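Local structure of N-acetyl-beta-D glucosaminidase (Rhizomucor miehei CAU432, 4ZM6) at residues S766-T772 with S794-V800; G812-A817 with F841-V845. The protein probably removes N-acetylglucosamine from glycosides as a family 3 glycoside hydrolase and binds acetyl-CoA in a GCN5-related glucosamine N-acetyltransferase region. All blocks are in the same frame, centred on the assembly; numbering follows the deposited sequence.

Interaction 1. Residues S766-T772 with S794-V800; sequences SLILNTT and SGGMACV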
loop_
_atom_site.group_PDB
_atom_site.type_symbol
_atom_site.label_atom_id
_atom_site.label_comp_id
_atom_site.label_asym_id
_atom_site.label_seq_id
_atom_site.Cartn_x
_atom_site.Cartn_y
_atom_site.Cartn_z
ATOM N N SER A 766 5.438 -39.170 24.866
ATOM C CA SER A 766 6.526 -38.308 24.426
ATOM C C SER A 766 6.524 -36.985 25.162
ATOM O O SER A 766 5.510 -36.596 25.727
ATOM C CB SER A 766 6.427 -38.044 22.918
ATOM O OG SER A 766 5.690 -36.866 22.657
ATOM N N LEU A 767 7.667 -36.302 25.150
ATOM C CA LEU A 767 7.747 -34.910 25.600
ATOM C C LEU A 767 8.953 -34.212 25.003
ATOM O O LEU A 767 9.822 -34.855 24.424
ATOM C CB LEU A 767 7.772 -34.813 27.130
ATOM C CG LEU A 767 8.983 -35.386 27.872
ATOM C CD1 LEU A 767 10.208 -34.492 27.750
ATOM C CD2 LEU A 767 8.640 -35.591 29.340
ATOM N N ILE A 768 8.994 -32.890 25.168
ATOM C CA ILE A 768 10.039 -32.044 24.600
ATOM C C ILE A 768 10.862 -31.415 25.706
ATOM O O ILE A 768 10.363 -30.568 26.444
ATOM C CB ILE A 768 9.444 -30.904 23.742
ATOM C CG1 ILE A 768 8.763 -31.472 22.495
ATOM C CG2 ILE A 768 10.532 -29.918 23.321
ATOM C CD1 ILE A 768 7.873 -30.472 21.790
ATOM N N LEU A 769 12.124 -31.824 25.805
ATOM C CA LEU A 769 13.070 -31.202 26.723
ATOM C C LEU A 769 13.597 -29.901 26.146
ATOM O O LEU A 769 13.463 -29.624 24.949
ATOM C CB LEU A 769 14.270 -32.116 26.988
ATOM C CG LEU A 769 14.067 -33.376 27.821
ATOM C CD1 LEU A 769 15.333 -34.217 27.795
ATOM C CD2 LEU A 769 13.691 -33.016 29.248
ATOM N N ASN A 770 14.197 -29.108 27.025
ATOM C CA ASN A 770 15.013 -27.980 26.623
ATOM C C ASN A 770 16.033 -27.714 27.720
ATOM O O ASN A 770 15.759 -27.965 28.897
ATOM C CB ASN A 770 14.146 -26.743 26.367
ATOM C CG ASN A 770 13.708 -26.057 27.645
ATOM O OD1 ASN A 770 12.598 -26.274 28.122
ATOM N ND2 ASN A 770 14.583 -25.231 28.212
ATOM N N THR A 771 17.205 -27.219 27.336
ATOM C CA THR A 771 18.240 -26.883 28.302
ATOM C C THR A 771 19.097 -25.741 27.777
ATOM O O THR A 771 19.583 -25.787 26.647
ATOM C CB THR A 771 19.157 -28.086 28.598
ATOM O OG1 THR A 771 18.378 -29.192 29.073
ATOM C CG2 THR A 771 20.201 -27.723 29.644
ATOM N N THR A 772 19.283 -24.726 28.612
ATOM C CA THR A 772 20.123 -23.594 28.276
ATOM C C THR A 772 21.536 -24.033 27.873
ATOM O O THR A 772 22.177 -24.803 28.580
ATOM C CB THR A 772 20.211 -22.634 29.473
ATOM O OG1 THR A 772 18.890 -22.328 29.932
ATOM C CG2 THR A 772 20.947 -21.345 29.100
ATOM N N SER A 794 19.884 -24.223 33.682
ATOM C CA SER A 794 18.436 -24.206 33.604
ATOM C C SER A 794 17.917 -24.934 32.374
ATOM O O SER A 794 18.596 -25.019 31.345
ATOM C CB SER A 794 17.957 -22.758 33.556
ATOM O OG SER A 794 18.532 -22.077 32.455
ATOM N N GLY A 795 16.693 -25.436 32.485
ATOM C CA GLY A 795 16.039 -26.152 31.392
ATOM C C GLY A 795 14.567 -26.350 31.690
ATOM O O GLY A 795 14.016 -25.675 32.548
ATOM N N GLY A 796 13.928 -27.276 30.987
ATOM C CA GLY A 796 12.519 -27.548 31.213
ATOM C C GLY A 796 11.955 -28.561 30.243
ATOM O O GLY A 796 12.697 -29.207 29.502
ATOM N N MET A 797 10.633 -28.693 30.243
ATOM C CA MET A 797 9.955 -29.640 29.364
ATOM C C MET A 797 8.624 -29.077 28.876
ATOM O O MET A 797 8.142 -28.071 29.396
ATOM C CB MET A 797 9.729 -30.971 30.089
ATOM C CG MET A 797 8.662 -30.923 31.173
ATOM S SD MET A 797 8.640 -32.404 32.192
ATOM C CE MET A 797 10.085 -32.103 33.193
ATOM N N ALA A 798 8.033 -29.747 27.890
ATOM C CA ALA A 798 6.784 -29.298 27.274
ATOM C C ALA A 798 6.136 -30.409 26.450
ATOM O O ALA A 798 6.709 -31.480 26.271
ATOM C CB ALA A 798 7.039 -28.075 26.399
ATOM N N CYS A 799 4.931 -30.141 25.959
ATOM C CA CYS A 799 4.193 -31.078 25.117
ATOM C C CYS A 799 4.303 -32.517 25.624
ATOM O O CYS A 799 4.610 -33.447 24.876
ATOM C CB CYS A 799 4.646 -30.934 23.669
ATOM S SG CYS A 799 4.551 -29.218 23.086
ATOM N N VAL A 800 4.038 -32.662 26.921
ATOM C CA VAL A 800 3.979 -33.949 27.599
ATOM C C VAL A 800 2.642 -34.596 27.273
ATOM O O VAL A 800 1.589 -33.957 27.381
ATOM C CB VAL A 800 4.051 -33.767 29.126
ATOM C CG1 VAL A 800 3.871 -35.099 29.839
ATOM C CG2 VAL A 800 5.359 -33.100 29.533
HETATM O O HOH W 1 2.995 -35.441 23.603
#
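S794 meets T772 where the antiparallel pairing of 766-771 with 794-800 frays into loop. T772 N donates to S794 O over 2.8 Å, and T772 OG1 lies 2.6 Å from S794 OG, which also bonds G791 O. G795 faces T771 as a non-hydrogen-bonded pair with CA atoms 3.9 Å apart; the T771 hydroxyl turns to R826. G796 makes two backbone bonds with N770, from N770 N to G796 O and from G796 N to N770 O, each 2.9 Å. With CG between its backbone N and carbonyl carbon (chi1 78°), the N770 side chain folds over the G796 backbone. M797 pairs with L769 and sends its bent side chain away from the partner strand. A798 O receives I768 N at 2.9 Å, nearly straight at 164°, whereas the return bond from A798 N is weak. C799 interrupts the alternation: its phi is positive (42°), and it is the additional residue between the A798-I768 pair and the V800-L767 neighbours, the signature of a beta bulge. Its CB lies 3.8 Å from I768 CD1, while C799 O takes a water and Y739 OH, both of which also bond S766 OG. V800 resumes the packing beside L767, its CG2 3.8 Å from L767 CB. A bulge in the strand preceding the cofactor-loop helix is a hallmark of the GNAT fold. Strand 751-756 borders 763-771, and parallel 830-836 borders 794-802; L767, T771 and M797 pack on helix 811-825, I768 on helix 736-745.

Interaction 2. Residues G812-A817 with F841-V845; sequences GIGIVA and FYSRV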
loop_
_atom_site.group_PDB
_atom_site.type_symbol
_atom_site.label_atom_id
_atom_site.label_comp_id
_atom_site.label_asym_id
_atom_site.label_seq_id
_atom_site.Cartn_x
_atom_site.Cartn_y
_atom_site.Cartn_z
ATOM N N GLY A 812 2.859 -41.137 32.219
ATOM C CA GLY A 812 2.975 -39.684 32.201
ATOM C C GLY A 812 3.854 -39.147 33.311
ATOM O O GLY A 812 4.704 -38.291 33.079
ATOM N N ILE A 813 3.667 -39.667 34.518
ATOM C CA ILE A 813 4.439 -39.205 35.675
ATOM C C ILE A 813 5.853 -39.771 35.570
ATOM O O ILE A 813 6.821 -39.135 35.999
ATOM C CB ILE A 813 3.809 -39.611 37.034
ATOM C CG1 ILE A 813 2.277 -39.482 37.005
ATOM C CG2 ILE A 813 4.384 -38.750 38.157
ATOM C CD1 ILE A 813 1.518 -40.787 36.832
ATOM N N GLY A 814 5.955 -40.971 35.002
ATOM C CA GLY A 814 7.237 -41.598 34.729
ATOM C C GLY A 814 8.100 -40.789 33.787
ATOM O O GLY A 814 9.220 -40.404 34.135
ATOM N N ILE A 815 7.570 -40.522 32.597
ATOM C CA ILE A 815 8.307 -39.779 31.576
ATOM C C ILE A 815 8.680 -38.369 32.031
ATOM O O ILE A 815 9.740 -37.862 31.664
ATOM C CB ILE A 815 7.541 -39.722 30.240
ATOM C CG1 ILE A 815 8.470 -39.270 29.117
ATOM C CG2 ILE A 815 6.326 -38.812 30.341
ATOM C CD1 ILE A 815 7.876 -39.446 27.739
ATOM N N VAL A 816 7.829 -37.742 32.833
ATOM C CA VAL A 816 8.163 -36.440 33.407
ATOM C C VAL A 816 9.291 -36.601 34.420
ATOM O O VAL A 816 10.229 -35.812 34.439
ATOM C CB VAL A 816 6.932 -35.760 34.056
ATOM C CG1 VAL A 816 7.338 -34.599 34.950
ATOM C CG2 VAL A 816 5.985 -35.265 32.979
ATOM N N ALA A 817 9.197 -37.627 35.260
ATOM C CA ALA A 817 10.217 -37.879 36.278
ATOM C C ALA A 817 11.553 -38.187 35.613
ATOM O O ALA A 817 12.612 -37.758 36.081
ATOM C CB ALA A 817 9.792 -39.018 37.195
ATOM N N PHE A 841 -0.387 -32.716 39.735
ATOM C CA PHE A 841 0.414 -33.656 38.956
ATOM C C PHE A 841 1.902 -33.326 39.051
ATOM O O PHE A 841 2.720 -34.194 39.353
ATOM C CB PHE A 841 -0.032 -33.607 37.498
ATOM C CG PHE A 841 0.704 -34.553 36.602
ATOM C CD1 PHE A 841 1.904 -34.180 36.014
ATOM C CD2 PHE A 841 0.183 -35.805 36.324
ATOM C CE1 PHE A 841 2.578 -35.045 35.174
ATOM C CE2 PHE A 841 0.848 -36.674 35.482
ATOM C CZ PHE A 841 2.050 -36.295 34.907
ATOM N N TYR A 842 2.244 -32.068 38.780
ATOM C CA TYR A 842 3.636 -31.624 38.798
ATOM C C TYR A 842 4.147 -31.334 40.214
ATOM O O TYR A 842 5.350 -31.153 40.415
ATOM C CB TYR A 842 3.819 -30.390 37.906
ATOM C CG TYR A 842 3.634 -30.664 36.428
ATOM C CD1 TYR A 842 4.635 -31.277 35.686
ATOM C CD2 TYR A 842 2.460 -30.301 35.769
ATOM C CE1 TYR A 842 4.472 -31.528 34.332
ATOM C CE2 TYR A 842 2.289 -30.547 34.415
ATOM C CZ TYR A 842 3.299 -31.161 33.703
ATOM O OH TYR A 842 3.141 -31.407 32.363
ATOM N N SER A 843 3.238 -31.279 41.189
ATOM C CA SER A 843 3.621 -31.210 42.606
ATOM C C SER A 843 4.304 -32.500 43.055
ATOM O O SER A 843 5.168 -32.472 43.928
ATOM C CB SER A 843 2.400 -30.951 43.495
ATOM O OG SER A 843 1.925 -29.622 43.349
ATOM N N ARG A 844 3.917 -33.619 42.440
ATOM C CA ARG A 844 4.469 -34.939 42.762
ATOM C C ARG A 844 5.922 -35.148 42.305
ATOM O O ARG A 844 6.506 -36.200 42.575
ATOM C CB ARG A 844 3.592 -36.035 42.149
ATOM C CG ARG A 844 2.170 -36.080 42.690
ATOM C CD ARG A 844 1.227 -36.753 41.704
ATOM N NE ARG A 844 1.629 -38.129 41.415
ATOM C CZ ARG A 844 1.097 -38.897 40.463
ATOM N NH1 ARG A 844 0.126 -38.441 39.674
ATOM N NH2 ARG A 844 1.546 -40.134 40.292
ATOM N N VAL A 845 6.491 -34.170 41.600
ATOM C CA VAL A 845 7.894 -34.217 41.192
ATOM C C VAL A 845 8.609 -32.885 41.466
ATOM O O VAL A 845 9.550 -32.518 40.760
ATOM C CB VAL A 845 8.030 -34.629 39.706
ATOM C CG1 VAL A 845 7.569 -36.064 39.506
ATOM C CG2 VAL A 845 7.238 -33.696 38.800
#
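I813 and V816 project from helix 811-825 of a GNAT fold onto F841 and V845, at the end of short helix 839-843 and just after it, in the connection from strand 830-836 to strand 847-857. G812 closes an R-x-x-G-x-G sequence, the family's usual pyrophosphate-binding motif; a sulfate about 3 Å from the I813 side chain probably comes from the crystallisation liquor, and neither establishes a cofactor site here. No hydrogen bond crosses the contact. Its aliphatic part is V816 against V845, whose side chains meet at about a right angle with V816 CG1 4.0 Å from V845 CG2; A817 adds a looser contact. The aromatic part depends on F841, whose CG stands anti to the backbone N (chi1 -179°) and carries the ring to the helix. The ring presents its edge to the backbone of G812, with CZ 3.7 Å from G812 C, and to V816 CG2, while CE2 approaches I813 CG1 at 3.5 Å. F841 CD1 lies 3.7 Å above the Y842 ring plane, over its centre, and Y842 CE1 is 4.2 Å from V816 CG1. The remaining kind is alkyl against guanidinium: I813 CG2 lies 3.8 Å above the R844 guanidinium plane, offset toward its rim.

From the N-terminal side, strand 763-771 comes first, and interaction 1 closes the loop of 21 residues, without helix or strand, that returns the chain as strand 794-802. That strand leads through residues 803-810 into helix 811-825; the chain then crosses over to the parallel strand 830-836, and interaction 2 closes this second loop by bringing 841-845 back onto the helix. The two loops follow in series, neither nesting nor crossing. They meet physically, with centres about 13 Å apart: L767 CD2 lies 3.4 Å from I815 O. Helix 811-825 and the 841-845 region both pack on the sheet and against each other; V816 touches M797 and V800 as well as F841 and V845.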